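Local coordinates for protein prefoldin beta subunit 1 (Thermococcus sp., PDB 2ZQM) that acts as an ATP-independent molecular chaperone, stabilizing a range of proteins and probably assisting de novo protein folding in archaea, at residues 11-15 with 103-107; 29-33 with 82-86; 46-51 with 68-72. All coordinates share one frame; numbering follows the deposited sequence.

Interaction 1: residues 11-15 with 103-107; sequences MLGQL and LTAQI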
ATOM      1  N   MET A  11     -33.064  14.767   2.521  1.00 14.03           N
ATOM      2  CA  MET A  11     -32.155  15.647   1.813  1.00 12.68           C
ATOM      3  C   MET A  11     -30.827  15.696   2.565  1.00 14.54           C
ATOM      4  O   MET A  11     -29.756  15.698   1.960  1.00 13.02           O
ATOM      5  CB  MET A  11     -32.747  17.053   1.740  1.00 14.43           C
ATOM      6  CG  MET A  11     -34.135  17.125   1.123  1.00 21.94           C
ATOM      7  SD  MET A  11     -34.742  18.843   1.164  1.00 27.65           S
ATOM      8  CE  MET A  11     -34.253  19.347  -0.436  1.00 29.73           C
ATOM      9  N   LEU A  12     -30.894  15.753   3.888  1.00 13.11           N
ATOM     10  CA  LEU A  12     -29.659  15.800   4.675  1.00 15.49           C
ATOM     11  C   LEU A  12     -28.835  14.529   4.452  1.00 16.84           C
ATOM     12  O   LEU A  12     -27.601  14.575   4.383  1.00 17.95           O
ATOM     13  CB  LEU A  12     -29.987  15.984   6.162  1.00 14.57           C
ATOM     14  CG  LEU A  12     -30.462  17.417   6.456  1.00 17.65           C
ATOM     15  CD1 LEU A  12     -31.145  17.490   7.815  1.00 18.57           C
ATOM     16  CD2 LEU A  12     -29.270  18.359   6.389  1.00 19.63           C
ATOM     17  N   GLY A  13     -29.526  13.398   4.327  1.00 17.26           N
ATOM     18  CA  GLY A  13     -28.843  12.134   4.100  1.00 15.04           C
ATOM     19  C   GLY A  13     -28.210  12.131   2.724  1.00 16.90           C
ATOM     20  O   GLY A  13     -27.070  11.702   2.567  1.00 15.22           O
ATOM     21  N   GLN A  14     -28.934  12.622   1.723  1.00 13.44           N
ATOM     22  CA  GLN A  14     -28.394  12.647   0.367  1.00 13.20           C
ATOM     23  C   GLN A  14     -27.224  13.621   0.299  1.00 14.97           C
ATOM     24  O   GLN A  14     -26.261  13.379  -0.424  1.00 14.78           O
ATOM     25  CB  GLN A  14     -29.488  13.032  -0.641  1.00 15.98           C
ATOM     26  CG  GLN A  14     -29.040  13.020  -2.124  1.00 23.09           C
ATOM     27  CD  GLN A  14     -28.526  11.654  -2.597  1.00 23.61           C
ATOM     28  OE1 GLN A  14     -29.093  10.616  -2.260  1.00 27.56           O
ATOM     29  NE2 GLN A  14     -27.455  11.659  -3.395  1.00 20.96           N
ATOM     30  N   LEU A  15     -27.291  14.709   1.067  1.00 15.31           N
ATOM     31  CA  LEU A  15     -26.214  15.695   1.068  1.00 15.37           C
ATOM     32  C   LEU A  15     -24.935  14.995   1.532  1.00 19.88           C
ATOM     33  O   LEU A  15     -23.869  15.165   0.943  1.00 19.48           O
ATOM     34  CB  LEU A  15     -26.557  16.869   1.991  1.00 16.51           C
ATOM     35  CG  LEU A  15     -25.568  18.039   2.038  1.00 17.80           C
ATOM     36  CD1 LEU A  15     -25.735  18.919   0.815  1.00 14.71           C
ATOM     37  CD2 LEU A  15     -25.828  18.862   3.289  1.00 19.96           C
ATOM     38  N   LEU A 103     -28.627  21.494  -3.251  1.00 20.42           N
ATOM     39  CA  LEU A 103     -29.309  20.764  -2.191  1.00 15.58           C
ATOM     40  C   LEU A 103     -29.166  21.495  -0.852  1.00 16.17           C
ATOM     41  O   LEU A 103     -30.083  21.492  -0.031  1.00 16.41           O
ATOM     42  CB  LEU A 103     -28.765  19.331  -2.085  1.00 18.16           C
ATOM     43  CG  LEU A 103     -29.460  18.400  -1.083  1.00 17.44           C
ATOM     44  CD1 LEU A 103     -30.965  18.345  -1.332  1.00 17.63           C
ATOM     45  CD2 LEU A 103     -28.845  17.005  -1.207  1.00 18.85           C
ATOM     46  N   THR A 104     -28.021  22.127  -0.626  1.00 19.08           N
ATOM     47  CA  THR A 104     -27.826  22.869   0.613  1.00 19.55           C
ATOM     48  C   THR A 104     -28.827  24.025   0.667  1.00 20.48           C
ATOM     49  O   THR A 104     -29.392  24.325   1.719  1.00 23.90           O
ATOM     50  CB  THR A 104     -26.398  23.432   0.706  1.00 26.23           C
ATOM     51  OG1 THR A 104     -25.468  22.346   0.811  1.00 22.89           O
ATOM     52  CG2 THR A 104     -26.252  24.329   1.936  1.00 28.32           C
ATOM     53  N   ALA A 105     -29.050  24.663  -0.476  1.00 21.14           N
ATOM     54  CA  ALA A 105     -29.980  25.783  -0.552  1.00 20.09           C
ATOM     55  C   ALA A 105     -31.409  25.321  -0.293  1.00 21.86           C
ATOM     56  O   ALA A 105     -32.182  26.017   0.372  1.00 21.97           O
ATOM     57  CB  ALA A 105     -29.881  26.447  -1.907  1.00 20.10           C
ATOM     58  N   GLN A 106     -31.764  24.144  -0.803  1.00 19.49           N
ATOM     59  CA  GLN A 106     -33.113  23.626  -0.603  1.00 23.22           C
ATOM     60  C   GLN A 106     -33.355  23.302   0.865  1.00 20.50           C
ATOM     61  O   GLN A 106     -34.430  23.569   1.399  1.00 17.91           O
ATOM     62  CB  GLN A 106     -33.346  22.375  -1.444  1.00 24.60           C
ATOM     63  CG  GLN A 106     -33.100  22.579  -2.918  1.00 35.58           C
ATOM     64  CD  GLN A 106     -33.227  21.293  -3.706  1.00 42.42           C
ATOM     65  OE1 GLN A 106     -32.581  21.124  -4.738  1.00 51.14           O
ATOM     66  NE2 GLN A 106     -34.070  20.380  -3.230  1.00 46.16           N
ATOM     67  N   ILE A 107     -32.360  22.717   1.517  1.00 17.39           N
ATOM     68  CA  ILE A 107     -32.494  22.390   2.933  1.00 17.58           C
ATOM     69  C   ILE A 107     -32.673  23.674   3.755  1.00 22.82           C
ATOM     70  O   ILE A 107     -33.538  23.748   4.628  1.00 20.56           O
ATOM     71  CB  ILE A 107     -31.246  21.636   3.461  1.00 19.65           C
ATOM     72  CG1 ILE A 107     -31.179  20.235   2.841  1.00 13.10           C
ATOM     73  CG2 ILE A 107     -31.299  21.543   4.994  1.00 19.32           C
ATOM     74  CD1 ILE A 107     -29.781  19.589   2.920  1.00 19.79           C
TER

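Interaction 2: residues 29-33 with 82-86; sequences KQKVQ and LEVRL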
ATOM      1  N   LYS A  29      -9.212  12.457  -8.778  1.00 15.54           N
ATOM      2  CA  LYS A  29      -8.635  13.569  -9.512  1.00 18.63           C
ATOM      3  C   LYS A  29      -7.184  13.817  -9.077  1.00 23.85           C
ATOM      4  O   LYS A  29      -6.291  14.026  -9.911  1.00 18.42           O
ATOM      5  CB  LYS A  29      -9.463  14.838  -9.285  1.00 17.27           C
ATOM      6  CG  LYS A  29      -8.998  16.023 -10.131  1.00 26.32           C
ATOM      7  CD  LYS A  29      -9.692  17.326  -9.765  1.00 27.38           C
ATOM      8  CE  LYS A  29      -9.318  17.787  -8.368  1.00 32.32           C
ATOM      9  NZ  LYS A  29      -9.900  19.125  -8.087  1.00 37.97           N
ATOM     10  N   GLN A  30      -6.950  13.787  -7.770  1.00 19.69           N
ATOM     11  CA  GLN A  30      -5.612  14.022  -7.244  1.00 19.50           C
ATOM     12  C   GLN A  30      -4.619  12.926  -7.631  1.00 17.24           C
ATOM     13  O   GLN A  30      -3.437  13.198  -7.821  1.00 18.37           O
ATOM     14  CB  GLN A  30      -5.676  14.184  -5.727  1.00 21.85           C
ATOM     15  CG  GLN A  30      -6.517  15.368  -5.312  1.00 22.88           C
ATOM     16  CD  GLN A  30      -6.625  15.530  -3.809  1.00 35.52           C
ATOM     17  OE1 GLN A  30      -6.535  14.558  -3.054  1.00 34.12           O
ATOM     18  NE2 GLN A  30      -6.841  16.761  -3.369  1.00 27.91           N
ATOM     19  N   LYS A  31      -5.079  11.690  -7.740  1.00 13.05           N
ATOM     20  CA  LYS A  31      -4.169  10.645  -8.158  1.00 16.74           C
ATOM     21  C   LYS A  31      -3.768  10.939  -9.613  1.00 20.96           C
ATOM     22  O   LYS A  31      -2.594  10.881  -9.976  1.00 17.41           O
ATOM     23  CB  LYS A  31      -4.826   9.269  -8.055  1.00 20.47           C
ATOM     24  CG  LYS A  31      -3.888   8.135  -8.451  1.00 23.99           C
ATOM     25  CD  LYS A  31      -4.504   6.761  -8.227  1.00 38.45           C
ATOM     26  CE  LYS A  31      -3.534   5.652  -8.635  1.00 41.42           C
ATOM     27  NZ  LYS A  31      -4.063   4.287  -8.355  1.00 42.55           N
ATOM     28  N   VAL A  32      -4.749  11.258 -10.450  1.00 17.97           N
ATOM     29  CA  VAL A  32      -4.457  11.581 -11.848  1.00 16.07           C
ATOM     30  C   VAL A  32      -3.516  12.795 -11.951  1.00 19.45           C
ATOM     31  O   VAL A  32      -2.586  12.801 -12.756  1.00 19.92           O
ATOM     32  CB  VAL A  32      -5.764  11.866 -12.645  1.00 17.43           C
ATOM     33  CG1 VAL A  32      -5.434  12.479 -13.994  1.00 17.78           C
ATOM     34  CG2 VAL A  32      -6.539  10.561 -12.867  1.00 14.90           C
ATOM     35  N   GLN A  33      -3.764  13.811 -11.126  0.50 20.35           N
ATOM     36  CA  GLN A  33      -2.944  15.025 -11.131  0.50 18.52           C
ATOM     37  C   GLN A  33      -1.496  14.738 -10.747  0.50 17.75           C
ATOM     38  O   GLN A  33      -0.573  15.333 -11.298  0.50 19.40           O
ATOM     39  CB  GLN A  33      -3.513  16.073 -10.164  0.50 20.99           C
ATOM     40  CG  GLN A  33      -4.809  16.736 -10.606  0.50 23.80           C
ATOM     41  CD  GLN A  33      -5.316  17.764  -9.600  0.50 21.05           C
ATOM     42  OE1 GLN A  33      -5.515  17.452  -8.422  0.50 13.64           O
ATOM     43  NE2 GLN A  33      -5.536  18.990 -10.064  0.50 13.87           N
ATOM     44  N   LEU A  82      -3.614  11.467 -19.631  1.00 14.48           N
ATOM     45  CA  LEU A  82      -3.904  11.914 -18.280  1.00 12.04           C
ATOM     46  C   LEU A  82      -4.695  13.216 -18.264  1.00 11.23           C
ATOM     47  O   LEU A  82      -5.549  13.418 -17.399  1.00 13.50           O
ATOM     48  CB  LEU A  82      -2.591  12.069 -17.503  1.00 12.75           C
ATOM     49  CG  LEU A  82      -1.933  10.734 -17.137  1.00 12.35           C
ATOM     50  CD1 LEU A  82      -0.478  10.945 -16.702  1.00 15.64           C
ATOM     51  CD2 LEU A  82      -2.736  10.076 -16.034  1.00 13.94           C
ATOM     52  N   GLU A  83      -4.412  14.115 -19.199  1.00 11.04           N
ATOM     53  CA  GLU A  83      -5.158  15.365 -19.237  1.00 10.80           C
ATOM     54  C   GLU A  83      -6.614  15.130 -19.638  1.00 15.43           C
ATOM     55  O   GLU A  83      -7.513  15.805 -19.139  1.00 15.82           O
ATOM     56  CB  GLU A  83      -4.474  16.364 -20.173  1.00 16.99           C
ATOM     57  CG  GLU A  83      -3.117  16.803 -19.585  1.00 16.55           C
ATOM     58  CD  GLU A  83      -2.409  17.891 -20.361  1.00 28.90           C
ATOM     59  OE1 GLU A  83      -2.733  18.112 -21.550  1.00 29.31           O
ATOM     60  OE2 GLU A  83      -1.502  18.519 -19.769  1.00 22.05           O
ATOM     61  N   VAL A  84      -6.854  14.176 -20.533  1.00 13.14           N
ATOM     62  CA  VAL A  84      -8.230  13.880 -20.929  1.00 12.18           C
ATOM     63  C   VAL A  84      -8.953  13.328 -19.691  1.00 15.52           C
ATOM     64  O   VAL A  84     -10.103  13.680 -19.415  1.00 15.34           O
ATOM     65  CB  VAL A  84      -8.305  12.804 -22.045  1.00 13.07           C
ATOM     66  CG1 VAL A  84      -9.755  12.318 -22.209  1.00 14.45           C
ATOM     67  CG2 VAL A  84      -7.829  13.383 -23.375  1.00 11.88           C
ATOM     68  N   ARG A  85      -8.269  12.463 -18.947  1.00 10.81           N
ATOM     69  CA  ARG A  85      -8.861  11.861 -17.760  1.00 16.62           C
ATOM     70  C   ARG A  85      -9.092  12.901 -16.686  1.00 16.74           C
ATOM     71  O   ARG A  85     -10.115  12.894 -16.019  1.00 15.27           O
ATOM     72  CB  ARG A  85      -7.959  10.753 -17.215  1.00 18.48           C
ATOM     73  CG  ARG A  85      -7.874   9.525 -18.111  1.00 17.94           C
ATOM     74  CD  ARG A  85      -6.998   8.468 -17.474  1.00 11.02           C
ATOM     75  NE  ARG A  85      -7.504   8.110 -16.152  1.00 17.21           N
ATOM     76  CZ  ARG A  85      -6.750   7.574 -15.198  1.00 26.41           C
ATOM     77  NH1 ARG A  85      -5.463   7.337 -15.434  1.00 24.70           N
ATOM     78  NH2 ARG A  85      -7.274   7.296 -14.011  1.00 24.27           N
ATOM     79  N   LEU A  86      -8.131  13.805 -16.529  1.00 14.29           N
ATOM     80  CA  LEU A  86      -8.238  14.849 -15.531  1.00 15.37           C
ATOM     81  C   LEU A  86      -9.455  15.731 -15.817  1.00 18.79           C
ATOM     82  O   LEU A  86     -10.221  16.048 -14.914  1.00 16.27           O
ATOM     83  CB  LEU A  86      -6.962  15.701 -15.516  1.00 15.43           C
ATOM     84  CG  LEU A  86      -6.985  16.874 -14.527  1.00 22.63           C
ATOM     85  CD1 LEU A  86      -7.159  16.316 -13.133  1.00 19.89           C
ATOM     86  CD2 LEU A  86      -5.692  17.698 -14.634  1.00 20.15           C
TER

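Interaction 3: residues 46-51 with 68-72; sequences IESLPD and KDKAV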
ATOM      1  N   ILE A  46      13.627  14.640 -20.157  1.00 14.73           N
ATOM      2  CA  ILE A  46      14.078  13.934 -21.347  1.00 15.06           C
ATOM      3  C   ILE A  46      14.272  14.922 -22.499  1.00 17.49           C
ATOM      4  O   ILE A  46      15.190  14.785 -23.301  1.00 17.37           O
ATOM      5  CB  ILE A  46      13.075  12.819 -21.766  1.00 12.67           C
ATOM      6  CG1 ILE A  46      13.033  11.734 -20.677  1.00 16.06           C
ATOM      7  CG2 ILE A  46      13.461  12.227 -23.132  1.00 14.00           C
ATOM      8  CD1 ILE A  46      14.364  11.045 -20.423  1.00 18.30           C
ATOM      9  N   GLU A  47      13.415  15.924 -22.582  1.00 16.61           N
ATOM     10  CA  GLU A  47      13.551  16.877 -23.665  1.00 19.63           C
ATOM     11  C   GLU A  47      14.837  17.692 -23.567  1.00 23.35           C
ATOM     12  O   GLU A  47      15.334  18.184 -24.583  1.00 22.85           O
ATOM     13  CB  GLU A  47      12.332  17.790 -23.716  1.00 23.14           C
ATOM     14  CG  GLU A  47      11.104  17.046 -24.222  1.00 28.47           C
ATOM     15  CD  GLU A  47       9.938  17.956 -24.504  1.00 33.51           C
ATOM     16  OE1 GLU A  47       9.763  18.934 -23.756  1.00 38.61           O
ATOM     17  OE2 GLU A  47       9.190  17.684 -25.463  1.00 31.86           O
ATOM     18  N   SER A  48      15.389  17.814 -22.361  1.00 19.57           N
ATOM     19  CA  SER A  48      16.625  18.579 -22.188  1.00 19.91           C
ATOM     20  C   SER A  48      17.877  17.814 -22.616  1.00 22.30           C
ATOM     21  O   SER A  48      18.964  18.389 -22.678  1.00 24.19           O
ATOM     22  CB  SER A  48      16.774  19.052 -20.733  1.00 22.91           C
ATOM     23  OG  SER A  48      17.157  17.992 -19.871  1.00 28.37           O
ATOM     24  N   LEU A  49      17.736  16.523 -22.917  1.00 17.74           N
ATOM     25  CA  LEU A  49      18.873  15.705 -23.344  1.00 20.45           C
ATOM     26  C   LEU A  49      19.335  15.993 -24.777  1.00 26.28           C
ATOM     27  O   LEU A  49      18.541  16.426 -25.619  1.00 23.50           O
ATOM     28  CB  LEU A  49      18.512  14.222 -23.275  1.00 23.69           C
ATOM     29  CG  LEU A  49      18.100  13.633 -21.928  1.00 23.05           C
ATOM     30  CD1 LEU A  49      17.669  12.201 -22.133  1.00 26.80           C
ATOM     31  CD2 LEU A  49      19.255  13.715 -20.953  1.00 26.23           C
ATOM     32  N   PRO A  50      20.627  15.750 -25.074  1.00 23.01           N
ATOM     33  CA  PRO A  50      21.086  16.001 -26.441  1.00 24.58           C
ATOM     34  C   PRO A  50      20.384  14.972 -27.320  1.00 28.65           C
ATOM     35  O   PRO A  50      20.098  13.862 -26.864  1.00 26.85           O
ATOM     36  CB  PRO A  50      22.602  15.795 -26.347  1.00 26.04           C
ATOM     37  CG  PRO A  50      22.770  14.872 -25.194  1.00 29.08           C
ATOM     38  CD  PRO A  50      21.754  15.382 -24.200  1.00 27.87           C
ATOM     39  N   ASP A  51      20.094  15.339 -28.564  1.00 28.61           N
ATOM     40  CA  ASP A  51      19.379  14.450 -29.483  1.00 34.45           C
ATOM     41  C   ASP A  51      19.971  13.049 -29.647  1.00 32.09           C
ATOM     42  O   ASP A  51      19.246  12.091 -29.933  1.00 34.27           O
ATOM     43  CB  ASP A  51      19.249  15.116 -30.859  1.00 42.26           C
ATOM     44  CG  ASP A  51      18.370  14.316 -31.821  1.00 52.28           C
ATOM     45  OD1 ASP A  51      17.188  14.063 -31.492  1.00 54.72           O
ATOM     46  OD2 ASP A  51      18.860  13.943 -32.909  1.00 56.55           O
ATOM     47  N   LYS A  68      15.742   9.095 -27.857  1.00 13.36           N
ATOM     48  CA  LYS A  68      15.179  10.282 -27.251  1.00 15.01           C
ATOM     49  C   LYS A  68      13.824  10.613 -27.852  1.00 17.29           C
ATOM     50  O   LYS A  68      12.858  10.830 -27.118  1.00 14.03           O
ATOM     51  CB  LYS A  68      16.098  11.489 -27.417  1.00 16.30           C
ATOM     52  CG  LYS A  68      15.484  12.766 -26.859  1.00 20.18           C
ATOM     53  CD  LYS A  68      16.346  14.000 -27.118  1.00 21.54           C
ATOM     54  CE  LYS A  68      15.645  15.259 -26.626  1.00 22.37           C
ATOM     55  NZ  LYS A  68      16.371  16.518 -26.976  1.00 20.03           N
ATOM     56  N   ASP A  69      13.740  10.645 -29.181  1.00 18.06           N
ATOM     57  CA  ASP A  69      12.469  10.984 -29.834  1.00 20.98           C
ATOM     58  C   ASP A  69      11.331  10.029 -29.496  1.00 18.80           C
ATOM     59  O   ASP A  69      10.187  10.452 -29.314  1.00 18.54           O
ATOM     60  CB  ASP A  69      12.649  11.067 -31.358  1.00 20.28           C
ATOM     61  CG  ASP A  69      13.222  12.402 -31.801  1.00 27.76           C
ATOM     62  OD1 ASP A  69      13.679  13.178 -30.932  1.00 24.73           O
ATOM     63  OD2 ASP A  69      13.222  12.667 -33.019  1.00 29.59           O
ATOM     64  N   LYS A  70      11.624   8.741 -29.406  1.00 13.63           N
ATOM     65  CA  LYS A  70      10.573   7.791 -29.081  1.00 10.66           C
ATOM     66  C   LYS A  70      10.085   7.939 -27.640  1.00 13.99           C
ATOM     67  O   LYS A  70       8.887   7.836 -27.359  1.00 15.42           O
ATOM     68  CB  LYS A  70      11.071   6.375 -29.340  1.00 20.46           C
ATOM     69  CG  LYS A  70      11.340   6.118 -30.807  1.00 24.58           C
ATOM     70  CD  LYS A  70      12.061   4.793 -31.017  1.00 30.18           C
ATOM     71  CE  LYS A  70      12.341   4.551 -32.492  1.00 33.91           C
ATOM     72  NZ  LYS A  70      13.246   3.382 -32.695  1.00 41.07           N
ATOM     73  N   ALA A  71      11.005   8.183 -26.718  1.00 15.69           N
ATOM     74  CA  ALA A  71      10.615   8.339 -25.321  1.00 13.06           C
ATOM     75  C   ALA A  71       9.779   9.604 -25.141  1.00 12.73           C
ATOM     76  O   ALA A  71       8.810   9.622 -24.377  1.00 12.41           O
ATOM     77  CB  ALA A  71      11.852   8.394 -24.449  1.00 11.83           C
ATOM     78  N   VAL A  72      10.172  10.663 -25.836  1.00 12.97           N
ATOM     79  CA  VAL A  72       9.456  11.936 -25.776  1.00 15.23           C
ATOM     80  C   VAL A  72       8.028  11.712 -26.285  1.00 12.95           C
ATOM     81  O   VAL A  72       7.069  12.111 -25.644  1.00 12.45           O
ATOM     82  CB  VAL A  72      10.180  13.000 -26.646  1.00 17.66           C
ATOM     83  CG1 VAL A  72       9.265  14.221 -26.919  1.00 13.92           C
ATOM     84  CG2 VAL A  72      11.443  13.461 -25.921  1.00 17.00           C
TER
HETATM   85  O   HOH W   1      18.515   9.403 -28.522  1.00 25.26           O

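Interaction 1: residues 11-15 with 103-107
Met11 and Leu15 of helix 6-47 interlock with Leu103 and Ile107 of helix 68-111 near the end of the antiparallel coiled coil that carries both chain termini. Leu103 lies over the backbone of its partner: its CD2 stands 3.5 Å from Met11 O and 3.6 Å from Leu15 N, the two atoms joined by a hydrogen bond within the helix. With CG turned away from its own backbone N (chi1 -175°), Leu103 can reach across this way, and its other methyl, CD1, lies 3.8 Å from Met11 CB. Packing here is knobs-into-holes, as expected of a prefoldin coiled coil. Leu103 enters a hole made by Met11, Gln14, Leu15 and Tyr18, while Ile107 enters the one made by Val8, Met11, Leu12 and Leu15. The slender ethyl branch of Ile107 suits its place: CG1 passes 3.7 Å from Met11 CB, and CD1 touches Leu12 CD2 at the same distance and Leu15 CD2 at 4.0 Å. The local axes run 10.0 Å apart at 156°. At the margin, Leu15 CD1 rests 3.4 Å from Thr104 OG1, a hydroxyl that does not need a partner across the interface because it hydrogen-bonds to Leu100 O in its own helix.

Interaction 2: residues 29-33 with 82-86
Val32 reaches from helix 6-47 into the flank of helix 68-111, touching Leu82, Arg85 and Leu86. Its CB points at the other helix and forks there into two methyls that serve different neighbours. CG1, anti to the valine's backbone N (chi1 168°), is the deeper branch. It comes within 3.5 Å of Leu82 O, 3.9 Å of Leu86 CB and 4.1 Å of Leu82 CD2, so it meets backbone and side chains together. CG2 lies instead over one face of the Arg85 guanidinium, displaced toward its rim, 3.5 Å from NH2 and 3.8 Å from CZ. Arginine suits this edge of the interface: its flat face can lie against the valine methyl, while at this exposed position the charge can probably remain solvated.

Leu86 answers from the other helix, its CD1 lying 3.5 Å from Lys29 CG. Lysine fits there because its aliphatic part packs on the leucine, and a bend at chi3 (66°) carries the amine off to a salt bridge with Glu93, also on helix 68-111. No hydrogen bond joins 29-33 to 82-86. Val32 is thus a knob in the hole of Leu82, Arg85, Leu86 and Leu89, and Leu86 one among Lys29, Val32, Gln33 and Leu36, the knobs-into-holes packing of an antiparallel coiled coil, with local axes 9.6 Å apart at 160°.

Interaction 3: residues 46-51 with 68-72
Lys68, at the start of helix 68-111, stretches along the chain leaving helix 6-47 and gives its amine to two backbone carbonyls. The bond to Leu49 O is short, 2.6 Å from NZ, and nearly follows the direction of the carbonyl (157° at O), with the nitrogen tilted a little from its plane. The bond from NZ to Glu47 O is longer, 3.1 Å, and comes from above the carbonyl plane. A fully extended chain, CG anti to the backbone N (chi1 177°), gives lysine the length to get there. Backbone carbonyls where the chain leaves helix 6-47 probably suit its positive charge, and the Asp51 carboxylate, its OD1 5.2 Å from Lys68 NZ, may help to balance it without touching the amine. One further polar link runs through a water that donates to Asp51 O and accepts from Lys68 N.

Here the path from helix 6-47 toward the hairpin of strands 55-59 and 62-66 passes beside the start of the returning helix, at the hairpin end of the prefoldin coiled coil. Apolar contacts continue the helix pairing. Ile46 CG2 meets Val72 CG2 at 3.7 Å and, more loosely, Ala71 CB; small alanine leaves room for Leu62 of the second subunit, which packs on both Ile46 and Ala71. Leu49 packs on Val64 of that subunit.

Like charges also approach. Asp51 OD1 and Asp69 OD1 are 3.7 Å apart, their carboxylate planes 54° apart, both at exposed positions where water could screen the repulsion.

In the fold
All three contacts join helix 6-47 to helix 68-111, and they are nested: interaction 3 lies within the loop closed by interaction 2, and that within the loop closed by interaction 1. Their centres are spread along the long coiled coil, 29 Å between interactions 1 and 2 and 24 Å between 2 and 3. Interactions 1 and 3 fall on opposite sides of the chain's centre, 52 Å between centres, with nearest atoms about 41 Å apart. Interaction 2 sits close to that centre. Of the three, only interaction 3 touches another subunit; in prefoldins generally, the hairpin end belongs to the assembled body, whereas the far coiled-coil tips engage unfolded clients.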